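Local coordinates for Non-structural polyprotein (Sindbis virus, PDB 4GUA) that probably cleaves the viral replicase polyprotein with its nsP2 cysteine protease, in a precursor that still carries the macro and zinc-binding domains of nsP3, at residues A[74-79]-A[100-105]; A[251-256]-A[511-516]; A[344-349]-A[473-478]. One frame throughout, in Å; residues are numbered along the deposited sequence.

Contact 1: residues A[74-79]-A[100-105]. With SO4 (sulfate ion), chain D.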
ATOM      1  N   SER A  74      12.838  -3.726 -18.656  1.00 57.58           N
ATOM      2  CA  SER A  74      13.614  -2.692 -17.962  1.00 58.71           C
ATOM      3  C   SER A  74      14.963  -2.326 -18.595  1.00 60.45           C
ATOM      4  O   SER A  74      15.746  -1.564 -18.024  1.00 62.44           O
ATOM      5  CB  SER A  74      13.842  -3.105 -16.507  1.00 67.61           C
ATOM      6  OG  SER A  74      12.958  -2.416 -15.641  1.00 81.23           O
ATOM      7  N   LYS A  75      15.248  -2.886 -19.757  1.00 55.74           N
ATOM      8  CA  LYS A  75      16.432  -2.517 -20.510  1.00 64.55           C
ATOM      9  C   LYS A  75      16.206  -1.119 -21.078  1.00 71.39           C
ATOM     10  O   LYS A  75      15.160  -0.855 -21.674  1.00 73.41           O
ATOM     11  CB  LYS A  75      16.652  -3.580 -21.582  1.00 75.83           C
ATOM     12  CG  LYS A  75      17.586  -3.259 -22.719  1.00 86.48           C
ATOM     13  CD  LYS A  75      16.738  -3.474 -23.979  1.00 97.89           C
ATOM     14  CE  LYS A  75      17.474  -3.958 -25.211  1.00100.78           C
ATOM     15  NZ  LYS A  75      16.510  -4.209 -26.340  1.00 94.51           N
ATOM     16  N   GLN A  76      17.167  -0.212 -20.898  1.00 67.35           N
ATOM     17  CA  GLN A  76      16.900   1.184 -21.232  1.00 57.43           C
ATOM     18  C   GLN A  76      17.237   1.395 -22.683  1.00 56.19           C
ATOM     19  O   GLN A  76      18.379   1.644 -23.035  1.00 66.69           O
ATOM     20  CB  GLN A  76      17.798   2.116 -20.411  1.00 52.57           C
ATOM     21  CG  GLN A  76      17.766   1.890 -18.918  1.00 53.68           C
ATOM     22  CD  GLN A  76      16.408   2.154 -18.336  1.00 61.31           C
ATOM     23  OE1 GLN A  76      15.654   1.226 -18.050  1.00 63.43           O
ATOM     24  NE2 GLN A  76      16.075   3.430 -18.164  1.00 65.64           N
ATOM     25  N   SER A  77      16.215   1.431 -23.515  1.00 63.12           N
ATOM     26  CA  SER A  77      16.427   1.444 -24.946  1.00 69.27           C
ATOM     27  C   SER A  77      15.654   2.566 -25.581  1.00 73.23           C
ATOM     28  O   SER A  77      16.218   3.538 -26.073  1.00 82.41           O
ATOM     29  CB  SER A  77      15.944   0.132 -25.560  1.00 67.01           C
ATOM     30  OG  SER A  77      16.682  -0.989 -25.111  1.00 58.84           O
ATOM     31  N   ILE A  78      14.340   2.402 -25.553  1.00 62.41           N
ATOM     32  CA  ILE A  78      13.428   3.328 -26.173  1.00 58.90           C
ATOM     33  C   ILE A  78      12.707   4.106 -25.097  1.00 62.03           C
ATOM     34  O   ILE A  78      12.084   3.524 -24.215  1.00 62.09           O
ATOM     35  CB  ILE A  78      12.418   2.566 -27.015  1.00 56.15           C
ATOM     36  CG1 ILE A  78      13.171   1.649 -27.986  1.00 57.33           C
ATOM     37  CG2 ILE A  78      11.486   3.533 -27.728  1.00 55.01           C
ATOM     38  CD1 ILE A  78      12.292   0.647 -28.681  1.00 65.29           C
ATOM     39  N   PRO A  79      12.788   5.434 -25.161  1.00 60.52           N
ATOM     40  CA  PRO A  79      12.077   6.238 -24.170  1.00 59.67           C
ATOM     41  C   PRO A  79      10.570   6.143 -24.337  1.00 54.94           C
ATOM     42  O   PRO A  79      10.060   6.034 -25.452  1.00 50.89           O
ATOM     43  CB  PRO A  79      12.579   7.661 -24.446  1.00 58.31           C
ATOM     44  CG  PRO A  79      13.059   7.632 -25.818  1.00 52.17           C
ATOM     45  CD  PRO A  79      13.588   6.263 -26.071  1.00 52.00           C
ATOM     46  N   THR A 100      14.235  10.497 -19.639  1.00 65.08           N
ATOM     47  CA  THR A 100      14.986   9.603 -18.754  1.00 67.59           C
ATOM     48  C   THR A 100      14.248   8.293 -18.494  1.00 73.34           C
ATOM     49  O   THR A 100      14.838   7.355 -17.968  1.00 83.57           O
ATOM     50  CB  THR A 100      15.347  10.250 -17.398  1.00 68.46           C
ATOM     51  OG1 THR A 100      14.161  10.705 -16.741  1.00 78.74           O
ATOM     52  CG2 THR A 100      16.291  11.412 -17.589  1.00 69.07           C
ATOM     53  N   ARG A 101      12.964   8.227 -18.843  1.00 74.95           N
ATOM     54  CA  ARG A 101      12.210   6.985 -18.692  1.00 70.83           C
ATOM     55  C   ARG A 101      12.274   6.171 -19.981  1.00 68.99           C
ATOM     56  O   ARG A 101      11.756   6.591 -21.018  1.00 68.79           O
ATOM     57  CB  ARG A 101      10.746   7.244 -18.335  1.00 70.32           C
ATOM     58  CG  ARG A 101      10.508   7.932 -17.007  1.00 73.59           C
ATOM     59  CD  ARG A 101       9.006   8.079 -16.764  1.00 82.49           C
ATOM     60  NE  ARG A 101       8.672   9.025 -15.701  1.00 85.16           N
ATOM     61  CZ  ARG A 101       8.787  10.349 -15.807  1.00 85.16           C
ATOM     62  NH1 ARG A 101       9.256  10.907 -16.922  1.00 79.25           N
ATOM     63  NH2 ARG A 101       8.449  11.124 -14.787  1.00 84.50           N
ATOM     64  N   LYS A 102      12.912   5.004 -19.903  1.00 67.65           N
ATOM     65  CA  LYS A 102      13.103   4.147 -21.067  1.00 63.95           C
ATOM     66  C   LYS A 102      12.726   2.699 -20.757  1.00 62.93           C
ATOM     67  O   LYS A 102      12.735   2.273 -19.598  1.00 66.10           O
ATOM     68  CB  LYS A 102      14.561   4.212 -21.527  1.00 62.16           C
ATOM     69  CG  LYS A 102      15.100   5.627 -21.661  1.00 66.33           C
ATOM     70  CD  LYS A 102      16.448   5.651 -22.359  1.00 69.79           C
ATOM     71  CE  LYS A 102      17.022   7.049 -22.402  1.00 69.35           C
ATOM     72  NZ  LYS A 102      18.380   7.053 -22.984  1.00 73.96           N
ATOM     73  N   TYR A 103      12.407   1.945 -21.802  1.00 62.88           N
ATOM     74  CA  TYR A 103      12.017   0.552 -21.652  1.00 64.90           C
ATOM     75  C   TYR A 103      12.526  -0.260 -22.837  1.00 69.17           C
ATOM     76  O   TYR A 103      12.795   0.282 -23.906  1.00 70.68           O
ATOM     77  CB  TYR A 103      10.491   0.434 -21.572  1.00 61.98           C
ATOM     78  CG  TYR A 103       9.884   1.160 -20.390  1.00 67.47           C
ATOM     79  CD1 TYR A 103       9.528   2.500 -20.479  1.00 73.79           C
ATOM     80  CD2 TYR A 103       9.675   0.513 -19.189  1.00 69.11           C
ATOM     81  CE1 TYR A 103       8.982   3.170 -19.397  1.00 74.20           C
ATOM     82  CE2 TYR A 103       9.128   1.170 -18.109  1.00 69.95           C
ATOM     83  CZ  TYR A 103       8.783   2.495 -18.214  1.00 75.64           C
ATOM     84  OH  TYR A 103       8.234   3.141 -17.125  1.00 83.20           O
ATOM     85  N   GLY A 104      12.689  -1.559 -22.625  1.00 66.92           N
ATOM     86  CA  GLY A 104      12.963  -2.491 -23.699  1.00 61.43           C
ATOM     87  C   GLY A 104      13.211  -3.876 -23.138  1.00 56.65           C
ATOM     88  O   GLY A 104      13.634  -4.024 -21.990  1.00 49.78           O
ATOM     89  N   TYR A 105      13.025  -4.889 -23.974  1.00 56.25           N
ATOM     90  CA  TYR A 105      13.139  -6.266 -23.528  1.00 54.68           C
ATOM     91  C   TYR A 105      14.559  -6.528 -23.073  1.00 60.02           C
ATOM     92  O   TYR A 105      15.506  -6.206 -23.777  1.00 69.43           O
ATOM     93  CB  TYR A 105      12.773  -7.211 -24.661  1.00 55.58           C
ATOM     94  CG  TYR A 105      12.656  -8.653 -24.242  1.00 61.89           C
ATOM     95  CD1 TYR A 105      11.563  -9.094 -23.505  1.00 64.31           C
ATOM     96  CD2 TYR A 105      13.625  -9.579 -24.600  1.00 67.20           C
ATOM     97  CE1 TYR A 105      11.447 -10.419 -23.129  1.00 67.80           C
ATOM     98  CE2 TYR A 105      13.516 -10.906 -24.232  1.00 70.90           C
ATOM     99  CZ  TYR A 105      12.427 -11.321 -23.498  1.00 71.83           C
ATOM    100  OH  TYR A 105      12.325 -12.644 -23.133  1.00 76.44           O
TER
HETATM  101  S   SO4 D1701      13.286   4.342 -15.690  1.00109.28           S
HETATM  102  O1  SO4 D1701      14.184   3.880 -14.632  1.00113.50           O
HETATM  103  O2  SO4 D1701      14.053   5.033 -16.723  1.00103.34           O
HETATM  104  O3  SO4 D1701      12.592   3.209 -16.308  1.00102.38           O
HETATM  105  O4  SO4 D1701      12.338   5.267 -15.076  1.00108.61           O
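Ile78 and Tyr103 form an antiparallel hydrogen-bonded pair near the protein surface, where the start of strand 78-83 meets the short strand 102-103 at the edge of a small sheet. Ile78 N reaches Tyr103 O at 3.1 Å in a nearly straight bond (165°), and Tyr103 N returns to Ile78 O at 2.9 Å. Next along lies Pro79, opposite Lys102. This is a non-hydrogen-bonded pair, a place that suits proline, since its nitrogen has no hydrogen to offer across it. Lys102 CG sits 4.0 Å from Pro79 CA: the torsion that sets CG beside its own backbone N (chi1 -49°) lays the root of the chain against the proline, and the extended remainder then carries the amine off. Near that root the chain of Gln76 crosses at about a right angle.

The three-stranded antiparallel sheet, ordered 93-95, 78-83, 102-103, belongs to the peptidase family C9 region, the cysteine protease of nsP2. Its two faces differ in character. Ile78 and Tyr103 share the apolar one, with Ile78 resting on helix 16-27 and the Tyr103 ring on Ile53 and Leu56 of helix 52-64; Pro79 and Lys102 lie on the other.

Before the strand, the loop at Ser74 and Lys75 comes close again at Gly104. The CA atoms of Lys75 and Gly104 are 4.7 Å apart, and a glycine suits so close a backbone approach. Lys75 N donates to Gly104 O at 3.0 Å, with a clear bend (138°). At the far end, a sulfate ion, probably from the crystallisation liquor, accepts a weak bond from Lys102 N to its O2 (3.4 Å), while the Arg101 guanidinium forms a salt bridge with Glu517, within the nsP3 zinc-binding region.

Contact 2: residues A[251-256]-A[511-516]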
ATOM      1  N   LEU A 251     -10.908   9.660 -12.434  1.00 56.88           N
ATOM      2  CA  LEU A 251     -12.086  10.158 -11.737  1.00 49.98           C
ATOM      3  C   LEU A 251     -11.741  10.629 -10.337  1.00 48.41           C
ATOM      4  O   LEU A 251     -12.337  11.578  -9.834  1.00 54.34           O
ATOM      5  CB  LEU A 251     -13.179   9.090 -11.683  1.00 49.19           C
ATOM      6  CG  LEU A 251     -13.784   8.674 -13.026  1.00 50.19           C
ATOM      7  CD1 LEU A 251     -14.901   7.674 -12.799  1.00 53.79           C
ATOM      8  CD2 LEU A 251     -14.302   9.881 -13.801  1.00 48.57           C
ATOM      9  N   SER A 252     -10.785   9.961  -9.705  1.00 46.00           N
ATOM     10  CA  SER A 252     -10.303  10.386  -8.396  1.00 49.03           C
ATOM     11  C   SER A 252      -9.636  11.758  -8.503  1.00 51.97           C
ATOM     12  O   SER A 252      -9.809  12.613  -7.636  1.00 53.48           O
ATOM     13  CB  SER A 252      -9.313   9.365  -7.838  1.00 55.64           C
ATOM     14  OG  SER A 252      -9.960   8.137  -7.542  1.00 56.30           O
ATOM     15  N   ARG A 253      -8.881  11.966  -9.580  1.00 53.29           N
ATOM     16  CA  ARG A 253      -8.163  13.218  -9.787  1.00 55.31           C
ATOM     17  C   ARG A 253      -9.147  14.362 -10.015  1.00 58.23           C
ATOM     18  O   ARG A 253      -8.993  15.455  -9.464  1.00 59.73           O
ATOM     19  CB  ARG A 253      -7.228  13.102 -10.997  1.00 54.50           C
ATOM     20  CG  ARG A 253      -6.524  14.402 -11.378  1.00 51.80           C
ATOM     21  CD  ARG A 253      -5.594  14.896 -10.278  1.00 59.35           C
ATOM     22  NE  ARG A 253      -4.976  16.182 -10.604  1.00 60.99           N
ATOM     23  CZ  ARG A 253      -5.537  17.368 -10.371  1.00 59.43           C
ATOM     24  NH1 ARG A 253      -6.741  17.449  -9.810  1.00 53.59           N
ATOM     25  NH2 ARG A 253      -4.895  18.480 -10.702  1.00 59.05           N
ATOM     26  N   SER A 254     -10.161  14.106 -10.829  1.00 53.88           N
ATOM     27  CA  SER A 254     -11.180  15.105 -11.085  1.00 56.42           C
ATOM     28  C   SER A 254     -11.921  15.424  -9.790  1.00 62.59           C
ATOM     29  O   SER A 254     -12.271  16.577  -9.538  1.00 70.19           O
ATOM     30  CB  SER A 254     -12.162  14.613 -12.151  1.00 53.87           C
ATOM     31  OG  SER A 254     -11.555  14.549 -13.427  1.00 47.75           O
ATOM     32  N   ALA A 255     -12.165  14.398  -8.979  1.00 54.43           N
ATOM     33  CA  ALA A 255     -12.911  14.570  -7.738  1.00 55.97           C
ATOM     34  C   ALA A 255     -12.142  15.459  -6.767  1.00 56.23           C
ATOM     35  O   ALA A 255     -12.745  16.240  -6.027  1.00 54.47           O
ATOM     36  CB  ALA A 255     -13.206  13.225  -7.106  1.00 57.72           C
ATOM     37  N   LEU A 256     -10.817  15.322  -6.748  1.00 57.26           N
ATOM     38  CA  LEU A 256      -9.977  16.160  -5.884  1.00 58.29           C
ATOM     39  C   LEU A 256     -10.143  17.662  -6.137  1.00 61.10           C
ATOM     40  O   LEU A 256      -9.991  18.468  -5.215  1.00 63.54           O
ATOM     41  CB  LEU A 256      -8.505  15.775  -6.012  1.00 53.12           C
ATOM     42  CG  LEU A 256      -8.135  14.394  -5.481  1.00 55.98           C
ATOM     43  CD1 LEU A 256      -6.686  14.103  -5.770  1.00 58.69           C
ATOM     44  CD2 LEU A 256      -8.407  14.299  -3.984  1.00 59.39           C
ATOM     45  N   ASP A 511      -1.097  21.378  -4.795  1.00 81.08           N
ATOM     46  CA  ASP A 511      -0.944  20.566  -6.004  1.00 82.17           C
ATOM     47  C   ASP A 511      -1.624  19.211  -5.830  1.00 78.02           C
ATOM     48  O   ASP A 511      -1.209  18.378  -5.024  1.00 74.33           O
ATOM     49  CB  ASP A 511       0.531  20.363  -6.351  1.00 82.78           C
ATOM     50  CG  ASP A 511       0.724  19.767  -7.736  1.00 81.67           C
ATOM     51  OD1 ASP A 511      -0.247  19.192  -8.278  1.00 75.63           O
ATOM     52  OD2 ASP A 511       1.841  19.881  -8.286  1.00 85.09           O
ATOM     53  N   MET A 512      -2.655  18.999  -6.635  1.00 74.96           N
ATOM     54  CA  MET A 512      -3.579  17.897  -6.444  1.00 67.31           C
ATOM     55  C   MET A 512      -3.271  16.677  -7.308  1.00 65.18           C
ATOM     56  O   MET A 512      -4.030  15.711  -7.307  1.00 63.50           O
ATOM     57  CB  MET A 512      -5.004  18.390  -6.710  1.00 67.86           C
ATOM     58  CG  MET A 512      -6.001  18.006  -5.635  1.00 74.24           C
ATOM     59  SD  MET A 512      -5.534  18.530  -3.970  1.00 77.85           S
ATOM     60  CE  MET A 512      -7.046  19.315  -3.422  1.00 91.23           C
ATOM     61  N   GLU A 513      -2.177  16.718  -8.059  1.00 71.88           N
ATOM     62  CA  GLU A 513      -1.852  15.617  -8.956  1.00 79.07           C
ATOM     63  C   GLU A 513      -1.585  14.348  -8.130  1.00 75.38           C
ATOM     64  O   GLU A 513      -1.045  14.414  -7.019  1.00 74.04           O
ATOM     65  CB  GLU A 513      -0.652  15.976  -9.844  1.00 88.18           C
ATOM     66  CG  GLU A 513      -0.736  15.424 -11.281  1.00 98.15           C
ATOM     67  CD  GLU A 513      -1.663  16.264 -12.209  1.00101.11           C
ATOM     68  OE1 GLU A 513      -1.795  17.496 -11.994  1.00 98.70           O
ATOM     69  OE2 GLU A 513      -2.289  15.680 -13.129  1.00 95.03           O
ATOM     70  N   ILE A 514      -1.965  13.196  -8.673  1.00 63.06           N
ATOM     71  CA  ILE A 514      -1.679  11.920  -8.032  1.00 53.00           C
ATOM     72  C   ILE A 514      -0.466  11.304  -8.712  1.00 54.11           C
ATOM     73  O   ILE A 514      -0.582  10.757  -9.810  1.00 55.61           O
ATOM     74  CB  ILE A 514      -2.881  10.961  -8.238  1.00 50.30           C
ATOM     75  CG1 ILE A 514      -4.141  11.548  -7.602  1.00 49.65           C
ATOM     76  CG2 ILE A 514      -2.600   9.580  -7.669  1.00 47.83           C
ATOM     77  CD1 ILE A 514      -5.415  10.871  -8.050  1.00 47.63           C
ATOM     78  N   ASP A 515       0.689  11.319  -8.054  1.00 56.01           N
ATOM     79  CA  ASP A 515       1.877  10.788  -8.708  1.00 63.62           C
ATOM     80  C   ASP A 515       2.086   9.375  -8.203  1.00 59.70           C
ATOM     81  O   ASP A 515       2.592   9.162  -7.108  1.00 60.27           O
ATOM     82  CB  ASP A 515       3.102  11.649  -8.375  1.00 71.19           C
ATOM     83  CG  ASP A 515       4.272  11.397  -9.315  1.00 76.64           C
ATOM     84  OD1 ASP A 515       4.203  10.440 -10.115  1.00 80.11           O
ATOM     85  OD2 ASP A 515       5.260  12.164  -9.258  1.00 74.90           O
ATOM     86  N   ASP A 516       1.725   8.408  -9.039  1.00 59.83           N
ATOM     87  CA  ASP A 516       1.795   7.009  -8.647  1.00 54.40           C
ATOM     88  C   ASP A 516       3.129   6.371  -9.020  1.00 56.14           C
ATOM     89  O   ASP A 516       3.419   5.258  -8.584  1.00 61.00           O
ATOM     90  CB  ASP A 516       0.630   6.227  -9.252  1.00 48.82           C
ATOM     91  CG  ASP A 516       0.482   6.452 -10.738  1.00 57.44           C
ATOM     92  OD1 ASP A 516       0.904   7.518 -11.234  1.00 67.00           O
ATOM     93  OD2 ASP A 516      -0.082   5.570 -11.413  1.00 59.89           O
TER
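Arg253 and Leu256 belong to helix 237-257, one of the helices flanking the seven-stranded mixed sheet of the methyltransferase-like fold of nsP2, and against them lies Met512-Ile514, an irregular piece of chain from nsP3. The join mixes apolar packing with one charged chain. Leu256 CB meets Met512 CG at 3.4 Å, and one of its methyls, CD1, lies 4.0 Å from Ile514 CG1. Ile514 in turn extends CD1 to the root of Arg253, 4.1 Å from its CB, and also packs on Ala283 and Leu284 of helix 275-286, so a branched aliphatic chain fills the join between two helices and the loop.

Arginine suits the middle of this contact because its long chain can lie along the Met512-Glu513 backbone and still end in charge. Leaving the helix with CG anti to the backbone N (chi1 175°), then bending at chi2, it passes over the loop, and Met512 O sits 3.4 Å above one face of the guanidinium, toward its rim. NH2 makes a long salt bridge of 3.5 Å with Glu513 OE1; the guanidinium and carboxylate planes stand 77° apart, far from a coplanar, two-pronged pairing. NH1 hydrogen-bonds to the side-chain oxygen OD1 of Asn257, just past the segment. The loop itself is shaped by an Asx turn, in which Glu513 N donates to Asp511 OD1 at 3.1 Å, almost straight (170°), on the anti side and well out of the carboxylate plane.

Contact 3: residues A[344-349]-A[473-478]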
ATOM      1  N   PRO A 344     -14.081   5.959  12.544  1.00 70.91           N
ATOM      2  CA  PRO A 344     -13.494   5.753  13.874  1.00 73.82           C
ATOM      3  C   PRO A 344     -13.186   7.077  14.566  1.00 72.60           C
ATOM      4  O   PRO A 344     -12.951   8.084  13.893  1.00 71.36           O
ATOM      5  CB  PRO A 344     -12.193   4.991  13.576  1.00 68.54           C
ATOM      6  CG  PRO A 344     -12.334   4.480  12.188  1.00 65.18           C
ATOM      7  CD  PRO A 344     -13.203   5.457  11.475  1.00 69.04           C
ATOM      8  N   SER A 345     -13.187   7.066  15.896  1.00 69.60           N
ATOM      9  CA  SER A 345     -12.933   8.274  16.671  1.00 73.03           C
ATOM     10  C   SER A 345     -12.097   8.012  17.923  1.00 72.57           C
ATOM     11  O   SER A 345     -12.003   6.884  18.407  1.00 74.16           O
ATOM     12  CB  SER A 345     -14.259   8.917  17.065  1.00 74.39           C
ATOM     13  OG  SER A 345     -15.100   7.969  17.691  1.00 75.44           O
ATOM     14  N   TYR A 346     -11.493   9.078  18.437  1.00 69.94           N
ATOM     15  CA  TYR A 346     -10.751   9.025  19.684  1.00 68.79           C
ATOM     16  C   TYR A 346     -11.561   9.687  20.798  1.00 72.86           C
ATOM     17  O   TYR A 346     -12.306  10.634  20.559  1.00 75.69           O
ATOM     18  CB  TYR A 346      -9.412   9.743  19.529  1.00 69.25           C
ATOM     19  CG  TYR A 346      -8.430   9.073  18.588  1.00 67.10           C
ATOM     20  CD1 TYR A 346      -8.451   9.335  17.224  1.00 62.19           C
ATOM     21  CD2 TYR A 346      -7.458   8.195  19.071  1.00 67.13           C
ATOM     22  CE1 TYR A 346      -7.542   8.730  16.366  1.00 62.29           C
ATOM     23  CE2 TYR A 346      -6.546   7.588  18.222  1.00 58.99           C
ATOM     24  CZ  TYR A 346      -6.592   7.859  16.872  1.00 60.49           C
ATOM     25  OH  TYR A 346      -5.690   7.260  16.025  1.00 59.61           O
ATOM     26  N   ARG A 347     -11.401   9.178  22.017  1.00 69.30           N
ATOM     27  CA  ARG A 347     -12.016   9.760  23.210  1.00 61.69           C
ATOM     28  C   ARG A 347     -11.043   9.608  24.368  1.00 69.88           C
ATOM     29  O   ARG A 347     -10.035   8.926  24.232  1.00 68.01           O
ATOM     30  CB  ARG A 347     -13.335   9.051  23.541  1.00 52.16           C
ATOM     31  N   THR A 348     -11.312  10.280  25.483  1.00 83.70           N
ATOM     32  CA  THR A 348     -10.501  10.108  26.689  1.00 90.21           C
ATOM     33  C   THR A 348     -11.382   9.789  27.891  1.00 93.91           C
ATOM     34  O   THR A 348     -12.537  10.215  27.960  1.00 92.18           O
ATOM     35  CB  THR A 348      -9.671  11.362  27.022  1.00 90.61           C
ATOM     36  OG1 THR A 348     -10.544  12.490  27.169  1.00 93.89           O
ATOM     37  CG2 THR A 348      -8.644  11.642  25.933  1.00 88.45           C
ATOM     38  N   LYS A 349     -10.818   9.052  28.842  1.00 96.48           N
ATOM     39  CA  LYS A 349     -11.498   8.765  30.099  1.00 99.38           C
ATOM     40  C   LYS A 349     -10.483   8.971  31.221  1.00105.22           C
ATOM     41  O   LYS A 349      -9.321   8.588  31.092  1.00100.52           O
ATOM     42  CB  LYS A 349     -12.016   7.319  30.119  1.00 96.13           C
ATOM     43  CG  LYS A 349     -13.218   7.027  29.211  1.00 95.00           C
ATOM     44  CD  LYS A 349     -14.469   7.807  29.595  1.00100.53           C
ATOM     45  CE  LYS A 349     -15.454   7.909  28.427  1.00100.86           C
ATOM     46  NZ  LYS A 349     -16.547   8.905  28.661  1.00 99.77           N
ATOM     47  N   ALA A 473       0.011   5.169  14.655  1.00 61.19           N
ATOM     48  CA  ALA A 473      -0.269   3.748  14.529  1.00 63.02           C
ATOM     49  C   ALA A 473      -1.766   3.457  14.375  1.00 64.74           C
ATOM     50  O   ALA A 473      -2.160   2.652  13.532  1.00 62.76           O
ATOM     51  CB  ALA A 473       0.288   2.999  15.734  1.00 59.65           C
ATOM     52  N   LEU A 474      -2.593   4.105  15.193  1.00 66.98           N
ATOM     53  CA  LEU A 474      -4.005   3.730  15.307  1.00 67.57           C
ATOM     54  C   LEU A 474      -4.950   4.447  14.348  1.00 65.51           C
ATOM     55  O   LEU A 474      -6.133   4.122  14.289  1.00 67.12           O
ATOM     56  CB  LEU A 474      -4.483   3.896  16.753  1.00 66.34           C
ATOM     57  CG  LEU A 474      -3.963   2.793  17.675  1.00 67.77           C
ATOM     58  CD1 LEU A 474      -4.058   3.197  19.126  1.00 74.76           C
ATOM     59  CD2 LEU A 474      -4.748   1.515  17.439  1.00 66.86           C
ATOM     60  N   ASP A 475      -4.441   5.419  13.601  1.00 66.83           N
ATOM     61  CA  ASP A 475      -5.194   5.965  12.478  1.00 68.74           C
ATOM     62  C   ASP A 475      -5.302   4.870  11.420  1.00 68.82           C
ATOM     63  O   ASP A 475      -6.189   4.876  10.565  1.00 72.32           O
ATOM     64  CB  ASP A 475      -4.479   7.178  11.891  1.00 70.70           C
ATOM     65  CG  ASP A 475      -4.590   8.406  12.772  1.00 72.47           C
ATOM     66  OD1 ASP A 475      -5.344   8.364  13.769  1.00 70.20           O
ATOM     67  OD2 ASP A 475      -3.920   9.417  12.459  1.00 73.97           O
ATOM     68  N   ARG A 476      -4.385   3.914  11.524  1.00 66.35           N
ATOM     69  CA  ARG A 476      -4.246   2.813  10.583  1.00 59.30           C
ATOM     70  C   ARG A 476      -5.112   1.619  10.993  1.00 63.38           C
ATOM     71  O   ARG A 476      -4.845   0.493  10.586  1.00 63.46           O
ATOM     72  CB  ARG A 476      -2.777   2.417  10.443  1.00 59.91           C
ATOM     73  CG  ARG A 476      -1.999   3.222   9.399  1.00 56.15           C
ATOM     74  CD  ARG A 476      -2.903   3.983   8.452  1.00 62.49           C
ATOM     75  NE  ARG A 476      -2.211   5.065   7.756  1.00 67.08           N
ATOM     76  CZ  ARG A 476      -2.789   5.851   6.854  1.00 64.63           C
ATOM     77  NH1 ARG A 476      -4.054   5.661   6.519  1.00 73.00           N
ATOM     78  NH2 ARG A 476      -2.102   6.818   6.274  1.00 60.84           N
ATOM     79  N   THR A 477      -6.061   1.847  11.900  1.00 66.64           N
ATOM     80  CA  THR A 477      -7.091   0.850  12.192  1.00 65.46           C
ATOM     81  C   THR A 477      -8.504   1.400  11.947  1.00 66.40           C
ATOM     82  O   THR A 477      -8.682   2.578  11.643  1.00 70.60           O
ATOM     83  CB  THR A 477      -7.025   0.393  13.665  1.00 67.11           C
ATOM     84  OG1 THR A 477      -7.457   1.457  14.523  1.00 68.43           O
ATOM     85  CG2 THR A 477      -5.614  -0.028  14.039  1.00 66.47           C
ATOM     86  N   ASP A 478      -9.502   0.531  12.073  1.00 68.08           N
ATOM     87  CA  ASP A 478     -10.909   0.930  12.017  1.00 69.37           C
ATOM     88  C   ASP A 478     -11.534   1.072  13.406  1.00 67.51           C
ATOM     89  O   ASP A 478     -12.731   1.292  13.532  1.00 70.19           O
ATOM     90  CB  ASP A 478     -11.711  -0.068  11.191  1.00 75.48           C
ATOM     91  CG  ASP A 478     -11.396   0.023   9.713  1.00 78.26           C
ATOM     92  OD1 ASP A 478     -11.082   1.137   9.243  1.00 71.70           O
ATOM     93  OD2 ASP A 478     -11.459  -1.019   9.025  1.00 84.54           O
TER
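The type I turn from Leu474 to Thr477, at the C-terminal side of helix 463-474, faces the lead-in to strand 346-349, and the two backbones come nearest at Pro344 and Asp478, with CA atoms 5.8 Å apart. Arg476 N binds the carbonyl O of Ala473, just before the turn, while the Thr477 hydroxyl OG1 donates to Leu474 O at 3.0 Å, a use of threonine that supplements the weak backbone bond to the same carbonyl.

Tyr346 carries the contact. With its ring beside the backbone N (chi1 -67°), it reaches across to the turn, and its hydroxyl OH donates to Asp475 OD1 at 2.5 Å. The carboxylate receives it on the anti side, 33° out of its own plane. OD1 lies at the edge of the ring, near the ring plane, and the two planes are 73° apart, so the phenol and the acid meet crosswise. Leu474 CB stands 3.6 Å from the same OH. Tyrosine fits here because its ring can pack on Leu498 of helix 488-502 while its far end serves a buried acid. The other oxygen of that acid, OD2, forms a salt bridge with Lys501, which would probably favour the charged form of Asp475. Further along, Pro344 CG lies 3.5 Å from Asp478 O, a van der Waals touch of ring carbon on backbone carbonyl. This edge lies against strand 288-294, the outer strand of the seven-stranded sheet, where Asp478 binds Ser292.

Past the turn the chain enters strand 480-484, parallel to strand 346-349, the outermost strand of the six-stranded mixed sheet. A helix returning through a tight turn into the strand beside an edge strand belongs to the alpha/beta/alpha sandwich of the macro domain.

The three contacts hold different elements and do not touch one another. Contact 1 is a surface contact in the protease, built on strand pairing, so backbone bonds do most of the work and side chains sort themselves between two sheet faces. Contact 2 is buried and joins distant regions, a helix of the methyltransferase-like fold of nsP2 and a loop of nsP3, through apolar side chains and one long ion pair. Contact 3, partly buried, lies within the macro domain and depends chiefly on a phenol-carboxylate bond. Contacts 1 and 3 lie on opposite sides of the chain's centre, their own centres 45 Å apart; contacts 1 and 2 approach to about 6 Å between nearest atoms.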